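Local atomic coordinates of aspartate aminotransferase (Giardia lamblia, PDB entry 3MEB), a protein that probably catalyses the pyridoxal-phosphate-dependent transfer of the amino group of L-aspartate to 2-oxoglutarate, yielding oxaloacetate and L-glutamate. Residues P70-A75 with A330-V335; F105-K110 with A243-A248; K277-Y282 with Q344-N349. One frame throughout, in Å; residues are numbered along the deposited sequence.

How the interactions relate
Interaction 3 adjoins both of the others around the loop that carries Lys277, one of the pyridoxal phosphate residues. It sets that loop against helix 340-370, and its centre is about 9 Å from that of interaction 1 and about 11 Å from that of interaction 2. A probable hydrogen bond from Ala71 N to Asn349 OD1 (3.0 Å) ties interaction 1 to it, and another between Asn278 ND2 and Gln245 O (3.2 Å) ties in interaction 2. Interactions 1 and 2 do not touch; their nearest atoms are about 5 Å apart. Interactions 2 and 3 hold cofactor-pocket residues themselves, while interactions 1 and 3 both reach the second subunit.

Interaction 1: residues P70-A75 with A330-V335; sequences PAVKEA and AYIVQV
Ile332 presents its CG2 methyl to both branches of Val72 and to the CB of Ala75. The nearest branch of Val72 is CG1, with Val72 CG1 and Ile332 CG2 3.9 Å apart, and the second valine methyl is barely farther off, at 4.0 Å from Val72 CG2 to Ile332 CG2. Ala75 comes at the same methyl from one turn further along its helix, Ala75 CB lying 3.9 Å from Ile332 CG2. One carbon of the isoleucine thus meets three methyl groups at ordinary van der Waals spacing. The rotamer makes this possible: with chi1 at -63°, CG2 is the branch opposite the backbone N, and the longer CG1-CD1 arm is directed differently.

Val335, a turn after Ile332, also packs on the alanine. Its CG1 rests against both backbone and side chain, 4.0 Å separating Val335 CG1 from Ala75 CA and the same distance separating it from Ala75 CB. The small alanine lets the two backbones come close, since Ala75 CA and Ile332 CA are 5.5 Å apart, while the local helix axes approach to 9.2 Å and make an angle of 109°. Between 70-75 and 330-335 the overlap involves Val72 and Ala75 on one side and Ile332 and Val335 on the other, with no hydrogen bond; helix 70-81 carries the contact on through Ile78 and Ile79.

Other residues close in around these side chains. Leu281 packs on Val72, whose side chain is about 11 Å from that of the cofactor-binding Ser276, and Lys88 of the second subunit touches Val72 and Ile332. The arrangement is a steeply crossed pair of helices, 70-81 and 327-337, beside the subunit interface of a homodimeric class I aminotransferase.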
loop_
_atom_site.group_PDB
_atom_site.type_symbol
_atom_site.label_atom_id
_atom_site.label_comp_id
_atom_site.label_asym_id
_atom_site.label_seq_id
_atom_site.Cartn_x
_atom_site.Cartn_y
_atom_site.Cartn_z
ATOM N N PRO A 70 -6.778 13.485 -20.465
ATOM C CA PRO A 70 -7.463 12.792 -21.575
ATOM C C PRO A 70 -6.858 11.400 -21.867
ATOM O O PRO A 70 -7.614 10.451 -22.147
ATOM C CB PRO A 70 -7.281 13.746 -22.744
ATOM C CG PRO A 70 -7.281 15.101 -22.130
ATOM C CD PRO A 70 -6.522 14.901 -20.793
ATOM N N ALA A 71 -5.526 11.249 -21.744
ATOM C CA ALA A 71 -4.909 9.916 -21.915
ATOM C C ALA A 71 -5.405 8.925 -20.883
ATOM O O ALA A 71 -5.688 7.775 -21.228
ATOM C CB ALA A 71 -3.387 9.988 -21.900
ATOM N N VAL A 72 -5.540 9.371 -19.627
ATOM C CA VAL A 72 -6.121 8.546 -18.541
ATOM C C VAL A 72 -7.613 8.243 -18.770
ATOM O O VAL A 72 -8.074 7.104 -18.566
ATOM C CB VAL A 72 -5.843 9.199 -17.161
ATOM C CG1 VAL A 72 -6.529 8.431 -16.023
ATOM C CG2 VAL A 72 -4.263 9.343 -16.960
ATOM N N LYS A 73 -8.369 9.230 -19.249
ATOM C CA LYS A 73 -9.753 8.968 -19.577
ATOM C C LYS A 73 -9.841 7.828 -20.612
ATOM O O LYS A 73 -10.670 6.921 -20.488
ATOM C CB LYS A 73 -10.453 10.257 -20.077
ATOM N N GLU A 74 -8.987 7.858 -21.637
ATOM C CA GLU A 74 -8.991 6.803 -22.672
ATOM C C GLU A 74 -8.614 5.435 -22.107
ATOM O O GLU A 74 -9.220 4.412 -22.454
ATOM C CB GLU A 74 -8.027 7.147 -23.821
ATOM C CG GLU A 74 -8.416 8.424 -24.586
ATOM C CD GLU A 74 -8.994 8.177 -25.937
ATOM O OE1 GLU A 74 -9.474 7.064 -26.225
ATOM O OE2 GLU A 74 -8.953 9.126 -26.729
ATOM N N ALA A 75 -7.577 5.422 -21.265
ATOM C CA ALA A 75 -7.138 4.213 -20.618
ATOM C C ALA A 75 -8.266 3.617 -19.777
ATOM O O ALA A 75 -8.494 2.404 -19.771
ATOM C CB ALA A 75 -5.915 4.502 -19.748
ATOM N N ALA A 330 -1.591 0.707 -12.176
ATOM C CA ALA A 330 -0.627 -0.038 -13.043
ATOM C C ALA A 330 -1.212 -0.290 -14.434
ATOM O O ALA A 330 -0.522 -0.142 -15.456
ATOM C CB ALA A 330 -0.260 -1.388 -12.418
ATOM N N TYR A 331 -2.457 -0.708 -14.462
ATOM C CA TYR A 331 -3.216 -0.865 -15.718
ATOM C C TYR A 331 -3.276 0.445 -16.515
ATOM O O TYR A 331 -2.963 0.491 -17.731
ATOM C CB TYR A 331 -4.633 -1.357 -15.392
ATOM C CG TYR A 331 -4.830 -2.841 -15.042
ATOM C CD1 TYR A 331 -3.985 -3.836 -15.521
ATOM C CD2 TYR A 331 -5.955 -3.245 -14.304
ATOM C CE1 TYR A 331 -4.226 -5.204 -15.229
ATOM C CE2 TYR A 331 -6.199 -4.568 -14.017
ATOM C CZ TYR A 331 -5.343 -5.555 -14.466
ATOM O OH TYR A 331 -5.647 -6.873 -14.169
ATOM N N ILE A 332 -3.591 1.552 -15.842
ATOM C CA ILE A 332 -3.676 2.828 -16.572
ATOM C C ILE A 332 -2.328 3.176 -17.220
ATOM O O ILE A 332 -2.269 3.472 -18.411
ATOM C CB ILE A 332 -4.213 3.972 -15.673
ATOM C CG1 ILE A 332 -5.669 3.623 -15.244
ATOM C CG2 ILE A 332 -4.154 5.369 -16.377
ATOM C CD1 ILE A 332 -6.206 4.556 -14.151
ATOM N N VAL A 333 -1.254 3.138 -16.428
ATOM C CA VAL A 333 0.065 3.506 -16.916
ATOM C C VAL A 333 0.535 2.636 -18.080
ATOM O O VAL A 333 1.032 3.153 -19.101
ATOM C CB VAL A 333 1.099 3.489 -15.769
ATOM C CG1 VAL A 333 2.525 3.707 -16.291
ATOM C CG2 VAL A 333 0.718 4.505 -14.728
ATOM N N GLN A 334 0.377 1.323 -17.955
ATOM C CA GLN A 334 0.853 0.421 -18.972
ATOM C C GLN A 334 0.038 0.563 -20.265
ATOM O O GLN A 334 0.591 0.505 -21.365
ATOM C CB GLN A 334 0.869 -1.026 -18.440
ATOM C CG GLN A 334 -0.433 -1.789 -18.457
ATOM C CD GLN A 334 -0.259 -3.138 -17.788
ATOM O OE1 GLN A 334 0.522 -3.261 -16.832
ATOM N NE2 GLN A 334 -0.947 -4.162 -18.298
ATOM N N VAL A 335 -1.270 0.755 -20.122
ATOM C CA VAL A 335 -2.137 0.927 -21.303
ATOM C C VAL A 335 -1.756 2.207 -22.108
ATOM O O VAL A 335 -1.747 2.212 -23.356
ATOM C CB VAL A 335 -3.627 0.921 -20.899
ATOM C CG1 VAL A 335 -4.544 1.510 -22.055
ATOM C CG2 VAL A 335 -4.066 -0.529 -20.500
#

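Interaction 2: residues F105-K110 with A243-A248; sequences FLMFGK and AYQGFA. With EDO (1,2-ethanediol), chain H; EDO (1,2-ethanediol), chain I.
Gln245 reaches across to the end of a helix and donates its amide NE2 to the backbone oxygen of Leu106. The bond is of ordinary length and nearly straight, 2.9 Å from Gln245 NE2 to Leu106 O, with an angle of 166° at the hydrogen. The acceptor lies close to the plane of the glutamine amide, but the donor approaches from above the plane of the Leu106 carbonyl, about 40° out of it. At the oxygen end of the amide the Met107 methyl sits well out of the amide plane, Met107 CE being 3.6 Å from Gln245 OE1. The methionine chain turns at both chi2 and chi3, and these bends bring CE round to the glutamine.

Gln245 gets there by stretching out: with chi1 at -157° its CG stands opposite the backbone N, and the chain runs on extended to the amide. The same NE2 also donates to Phe252 O, so two backbone carbonyls hold the amide and limit its rotation. Leu106 O is likewise shared, since Arg260 NH2 donates to it while Arg260 NE donates to Met107 O.

These side chains serve carbonyls at the finish of the helix. Gly109 N makes a bond of the helical kind to Phe105 O, 2.9 Å between those atoms, and then Gly109 leaves helical geometry with positive phi. Leu106 O and Met107 O are met by side-chain donors instead, and all the touching residues are buried.

The glutamine belongs to the loop that leaves strand 237-242, the loop that contributes Ala243 and Tyr244 to the pyridoxal phosphate pocket. Helix 97-108 ends beside it, with Leu106 and Met107 packed on strand 269-274 of the central sheet and Phe105 against helices 327-337 and 340-370.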
loop_
_atom_site.group_PDB
_atom_site.type_symbol
_atom_site.label_atom_id
_atom_site.label_comp_id
_atom_site.label_asym_id
_atom_site.label_seq_id
_atom_site.Cartn_x
_atom_site.Cartn_y
_atom_site.Cartn_z
ATOM N N PHE A 105 10.918 2.453 -19.226
ATOM C CA PHE A 105 10.922 3.316 -20.404
ATOM C C PHE A 105 10.877 4.780 -20.034
ATOM O O PHE A 105 11.655 5.552 -20.559
ATOM C CB PHE A 105 9.789 2.918 -21.385
ATOM C CG PHE A 105 9.457 3.952 -22.395
ATOM C CD1 PHE A 105 10.138 4.007 -23.589
ATOM C CD2 PHE A 105 8.470 4.869 -22.162
ATOM C CE1 PHE A 105 9.841 4.977 -24.551
ATOM C CE2 PHE A 105 8.155 5.838 -23.127
ATOM C CZ PHE A 105 8.848 5.891 -24.301
ATOM N N LEU A 106 9.971 5.185 -19.151
ATOM C CA LEU A 106 9.779 6.586 -18.854
ATOM C C LEU A 106 10.977 7.164 -18.129
ATOM O O LEU A 106 11.411 8.261 -18.433
ATOM C CB LEU A 106 8.519 6.804 -17.994
ATOM C CG LEU A 106 7.158 6.663 -18.704
ATOM C CD1 LEU A 106 6.053 6.755 -17.699
ATOM C CD2 LEU A 106 7.009 7.745 -19.758
ATOM N N MET A 107 11.550 6.396 -17.206
ATOM C CA MET A 107 12.620 6.910 -16.365
ATOM C C MET A 107 13.951 6.883 -17.093
ATOM O O MET A 107 14.677 7.885 -17.084
ATOM C CB MET A 107 12.759 6.079 -15.106
ATOM C CG MET A 107 13.874 6.534 -14.204
ATOM S SD MET A 107 13.633 8.210 -13.646
ATOM C CE MET A 107 12.014 8.283 -12.971
ATOM N N PHE A 108 14.264 5.738 -17.706
ATOM C CA PHE A 108 15.604 5.503 -18.284
ATOM C C PHE A 108 15.698 5.632 -19.798
ATOM O O PHE A 108 16.817 5.651 -20.387
ATOM C CB PHE A 108 16.077 4.126 -17.828
ATOM C CG PHE A 108 16.070 3.952 -16.347
ATOM C CD1 PHE A 108 16.991 4.587 -15.548
ATOM C CD2 PHE A 108 15.128 3.136 -15.735
ATOM C CE1 PHE A 108 17.003 4.428 -14.161
ATOM C CE2 PHE A 108 15.110 2.983 -14.323
ATOM C CZ PHE A 108 16.075 3.641 -13.548
ATOM N N GLY A 109 14.562 5.741 -20.467
ATOM C CA GLY A 109 14.556 5.681 -21.915
ATOM C C GLY A 109 14.325 4.310 -22.543
ATOM O O GLY A 109 14.335 3.245 -21.883
ATOM N N LYS A 110 14.078 4.345 -23.848
ATOM C CA LYS A 110 13.714 3.152 -24.571
ATOM C C LYS A 110 14.971 2.340 -24.783
ATOM O O LYS A 110 15.947 2.893 -25.229
ATOM C CB LYS A 110 13.075 3.525 -25.894
ATOM C CG LYS A 110 12.844 2.363 -26.837
ATOM C CD LYS A 110 11.863 1.337 -26.276
ATOM C CE LYS A 110 11.276 0.448 -27.389
ATOM N NZ LYS A 110 10.270 -0.553 -26.859
ATOM N N ALA A 243 9.229 12.500 -8.690
ATOM C CA ALA A 243 7.794 12.621 -8.758
ATOM C C ALA A 243 7.337 13.613 -9.809
ATOM O O ALA A 243 6.149 13.631 -10.158
ATOM C CB ALA A 243 7.266 12.996 -7.395
ATOM N N TYR A 244 8.249 14.420 -10.344
ATOM C CA TYR A 244 7.869 15.565 -11.188
ATOM C C TYR A 244 8.414 15.561 -12.608
ATOM O O TYR A 244 8.553 16.603 -13.246
ATOM C CB TYR A 244 8.232 16.851 -10.462
ATOM C CG TYR A 244 7.404 17.034 -9.222
ATOM C CD1 TYR A 244 6.055 17.352 -9.295
ATOM C CD2 TYR A 244 7.966 16.885 -7.971
ATOM C CE1 TYR A 244 5.295 17.516 -8.148
ATOM C CE2 TYR A 244 7.217 17.045 -6.826
ATOM C CZ TYR A 244 5.897 17.357 -6.911
ATOM O OH TYR A 244 5.219 17.514 -5.725
ATOM N N GLN A 245 8.754 14.377 -13.092
ATOM C CA GLN A 245 9.254 14.221 -14.443
ATOM C C GLN A 245 8.140 14.669 -15.375
ATOM O O GLN A 245 7.028 14.139 -15.302
ATOM C CB GLN A 245 9.621 12.755 -14.688
ATOM C CG GLN A 245 10.618 12.554 -15.783
ATOM C CD GLN A 245 10.808 11.117 -16.169
ATOM O OE1 GLN A 245 10.331 10.193 -15.486
ATOM N NE2 GLN A 245 11.468 10.905 -17.307
ATOM N N GLY A 246 8.433 15.656 -16.222
ATOM C CA GLY A 246 7.419 16.327 -17.054
ATOM C C GLY A 246 7.068 17.749 -16.585
ATOM O O GLY A 246 6.529 18.539 -17.377
ATOM N N PHE A 247 7.329 18.081 -15.299
ATOM C CA PHE A 247 6.980 19.416 -14.772
ATOM C C PHE A 247 8.162 20.397 -14.604
ATOM O O PHE A 247 7.952 21.573 -14.253
ATOM C CB PHE A 247 6.300 19.291 -13.420
ATOM C CG PHE A 247 4.888 18.808 -13.476
ATOM C CD1 PHE A 247 3.852 19.691 -13.699
ATOM C CD2 PHE A 247 4.594 17.473 -13.262
ATOM C CE1 PHE A 247 2.534 19.242 -13.707
ATOM C CE2 PHE A 247 3.282 17.023 -13.280
ATOM C CZ PHE A 247 2.257 17.902 -13.495
ATOM N N ALA A 248 9.387 19.960 -14.862
ATOM C CA ALA A 248 10.545 20.856 -14.671
ATOM C C ALA A 248 10.777 21.650 -15.944
ATOM O O ALA A 248 10.353 22.794 -16.032
ATOM C CB ALA A 248 11.776 20.088 -14.265
HETATM C C1 EDO H . 7.529 1.084 -23.727
HETATM O O1 EDO H . 8.561 0.112 -23.966
HETATM C C2 EDO H . 7.321 1.906 -24.978
HETATM O O2 EDO H . 7.996 1.227 -26.037
HETATM C C1 EDO I . 21.066 4.135 -18.547
HETATM O O1 EDO I . 21.233 3.417 -19.740
HETATM C C2 EDO I . 19.639 4.588 -18.344
HETATM O O2 EDO I . 19.315 5.750 -19.130
#

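Interaction 3: residues K277-Y282 with Q344-N349; sequences KNFGLY and QMFYDN. With SO4 (sulfate ion), chain C.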
loop_
_atom_site.group_PDB
_atom_site.type_symbol
_atom_site.label_atom_id
_atom_site.label_comp_id
_atom_site.label_asym_id
_atom_site.label_seq_id
_atom_site.Cartn_x
_atom_site.Cartn_y
_atom_site.Cartn_z
ATOM N N LYS A 277 1.527 12.701 -9.945
ATOM C CA LYS A 277 1.390 14.043 -10.478
ATOM C C LYS A 277 1.406 14.053 -11.999
ATOM O O LYS A 277 0.536 14.648 -12.620
ATOM C CB LYS A 277 2.471 14.957 -9.922
ATOM C CG LYS A 277 2.297 15.249 -8.420
ATOM C CD LYS A 277 3.236 14.462 -7.607
ATOM C CE LYS A 277 3.391 15.087 -6.219
ATOM N NZ LYS A 277 2.134 15.221 -5.427
ATOM N N ASN A 278 2.398 13.405 -12.613
ATOM C CA ASN A 278 2.454 13.416 -14.061
ATOM C C ASN A 278 1.280 12.685 -14.743
ATOM O O ASN A 278 0.752 13.206 -15.732
ATOM C CB ASN A 278 3.825 12.992 -14.624
ATOM C CG ASN A 278 4.330 11.676 -14.090
ATOM O OD1 ASN A 278 3.579 10.828 -13.614
ATOM N ND2 ASN A 278 5.673 11.509 -14.142
ATOM N N PHE A 279 0.833 11.541 -14.217
ATOM C CA PHE A 279 -0.375 10.917 -14.763
ATOM C C PHE A 279 -1.646 11.388 -14.082
ATOM O O PHE A 279 -2.722 10.983 -14.492
ATOM C CB PHE A 279 -0.334 9.387 -14.688
ATOM C CG PHE A 279 0.590 8.742 -15.688
ATOM C CD1 PHE A 279 1.958 8.641 -15.430
ATOM C CD2 PHE A 279 0.103 8.218 -16.865
ATOM C CE1 PHE A 279 2.808 8.028 -16.348
ATOM C CE2 PHE A 279 0.939 7.605 -17.789
ATOM C CZ PHE A 279 2.281 7.487 -17.535
ATOM N N GLY A 280 -1.530 12.195 -13.032
ATOM C CA GLY A 280 -2.702 12.613 -12.247
ATOM C C GLY A 280 -3.397 11.435 -11.525
ATOM O O GLY A 280 -4.624 11.442 -11.336
ATOM N N LEU A 281 -2.610 10.439 -11.095
ATOM C CA LEU A 281 -3.179 9.238 -10.482
ATOM C C LEU A 281 -2.985 9.237 -8.962
ATOM O O LEU A 281 -2.910 8.174 -8.359
ATOM C CB LEU A 281 -2.612 7.955 -11.121
ATOM C CG LEU A 281 -2.798 7.875 -12.639
ATOM C CD1 LEU A 281 -2.072 6.660 -13.185
ATOM C CD2 LEU A 281 -4.265 7.828 -13.013
ATOM N N TYR A 282 -2.895 10.438 -8.382
ATOM C CA TYR A 282 -2.756 10.658 -6.928
ATOM C C TYR A 282 -3.302 9.533 -6.039
ATOM O O TYR A 282 -2.545 8.853 -5.323
ATOM C CB TYR A 282 -3.452 11.976 -6.528
ATOM C CG TYR A 282 -3.000 13.165 -7.363
ATOM C CD1 TYR A 282 -1.879 13.891 -6.993
ATOM C CD2 TYR A 282 -3.684 13.541 -8.524
ATOM C CE1 TYR A 282 -1.442 14.944 -7.736
ATOM C CE2 TYR A 282 -3.244 14.598 -9.278
ATOM C CZ TYR A 282 -2.108 15.295 -8.872
ATOM O OH TYR A 282 -1.638 16.339 -9.607
ATOM N N GLN A 344 1.590 9.610 -26.932
ATOM C CA GLN A 344 1.701 10.981 -27.444
ATOM C C GLN A 344 0.686 11.919 -26.781
ATOM O O GLN A 344 1.012 13.062 -26.417
ATOM C CB GLN A 344 1.571 11.027 -28.970
ATOM C CG GLN A 344 1.938 12.403 -29.538
ATOM C CD GLN A 344 3.338 12.866 -29.093
ATOM O OE1 GLN A 344 3.497 13.965 -28.543
ATOM N NE2 GLN A 344 4.343 12.011 -29.299
ATOM N N MET A 345 -0.547 11.444 -26.635
ATOM C CA MET A 345 -1.574 12.206 -25.942
ATOM C C MET A 345 -1.120 12.523 -24.518
ATOM O O MET A 345 -1.220 13.661 -24.071
ATOM C CB MET A 345 -2.902 11.443 -25.926
ATOM C CG MET A 345 -4.081 12.235 -25.321
ATOM S SD MET A 345 -5.610 11.287 -25.284
ATOM C CE MET A 345 -5.924 11.106 -27.063
ATOM N N PHE A 346 -0.623 11.518 -23.816
ATOM C CA PHE A 346 -0.061 11.727 -22.477
ATOM C C PHE A 346 0.978 12.835 -22.451
ATOM O O PHE A 346 0.914 13.742 -21.615
ATOM C CB PHE A 346 0.571 10.456 -21.974
ATOM C CG PHE A 346 1.359 10.644 -20.711
ATOM C CD1 PHE A 346 0.727 11.029 -19.535
ATOM C CD2 PHE A 346 2.710 10.449 -20.704
ATOM C CE1 PHE A 346 1.469 11.219 -18.364
ATOM C CE2 PHE A 346 3.438 10.628 -19.555
ATOM C CZ PHE A 346 2.801 11.020 -18.380
ATOM N N TYR A 347 1.946 12.769 -23.355
ATOM C CA TYR A 347 3.002 13.799 -23.379
ATOM C C TYR A 347 2.453 15.206 -23.609
ATOM O O TYR A 347 2.940 16.162 -22.992
ATOM C CB TYR A 347 4.031 13.514 -24.462
ATOM C CG TYR A 347 4.963 12.336 -24.295
ATOM C CD1 TYR A 347 5.368 11.866 -23.028
ATOM C CD2 TYR A 347 5.518 11.721 -25.423
ATOM C CE1 TYR A 347 6.267 10.793 -22.915
ATOM C CE2 TYR A 347 6.417 10.648 -25.302
ATOM C CZ TYR A 347 6.786 10.210 -24.058
ATOM O OH TYR A 347 7.673 9.160 -23.984
ATOM N N ASP A 348 1.499 15.340 -24.543
ATOM C CA ASP A 348 0.792 16.598 -24.815
ATOM C C ASP A 348 0.032 17.087 -23.558
ATOM O O ASP A 348 0.022 18.278 -23.239
ATOM C CB ASP A 348 -0.265 16.425 -25.941
ATOM C CG ASP A 348 0.342 16.107 -27.322
ATOM O OD1 ASP A 348 1.550 16.222 -27.512
ATOM O OD2 ASP A 348 -0.409 15.770 -28.260
ATOM N N ASN A 349 -0.587 16.141 -22.843
ATOM C CA ASN A 349 -1.377 16.457 -21.661
ATOM C C ASN A 349 -0.505 17.047 -20.535
ATOM O O ASN A 349 -0.868 18.049 -19.914
ATOM C CB ASN A 349 -2.060 15.197 -21.108
ATOM C CG ASN A 349 -3.210 14.666 -21.973
ATOM O OD1 ASN A 349 -3.621 13.510 -21.767
ATOM N ND2 ASN A 349 -3.730 15.461 -22.914
HETATM S S SO4 C . 3.024 17.473 -1.765
HETATM O O1 SO4 C . 4.380 17.916 -1.371
HETATM O O2 SO4 C . 2.012 18.488 -1.513
HETATM O O3 SO4 C . 3.065 17.106 -3.161
HETATM O O4 SO4 C . 2.749 16.292 -0.977
#
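The loop that brings Lys277 to the pyridoxal phosphate pocket leans on helix 340-370 by stacking Phe279, and by setting Asn278, against Phe346. In this family the lysine of that loop carries the cofactor as a Schiff base. Here Lys277 NZ donates to a sulfate, probably from the crystallisation liquor, 3.1 Å from Lys277 NZ to O3 of the ion, and bonds to Tyr90 OH of the second subunit. Trp155, Asn213 and Arg419 also bind the sulfate, a setting consistent with a site for a substrate carboxylate.

Two residues on from the lysine, the ring of Phe279 forms an offset face-to-face stack with that of Phe346, the Phe279 and Phe346 centroids 4.0 Å apart and their planes 13° from parallel. The side chains cross at about a right angle. The far end of the Phe346 ring, CE1 and CZ, lies over the Phe279 ring, with Phe346 CE1 3.5 Å above the Phe279 plane near its middle. Phe346 has chi1 of 171°, which extends its CG away from the backbone N and out toward the loop.

The CE1 corner that stacks also meets the backbone at the ring's edge: Asn278 O lies near the ring plane, 3.4 Å from Phe346 CE1. Phe275 and Phe252 add further aromatic neighbours, one at each of the paired rings.

Both forces are soft but complementary: dispersion binds the ring faces, and the partly positive rim at CE1 probably has a weak attraction for the carbonyl oxygen. Together they help hold the loop next to Lys277, with no hydrogen bond between the two segments.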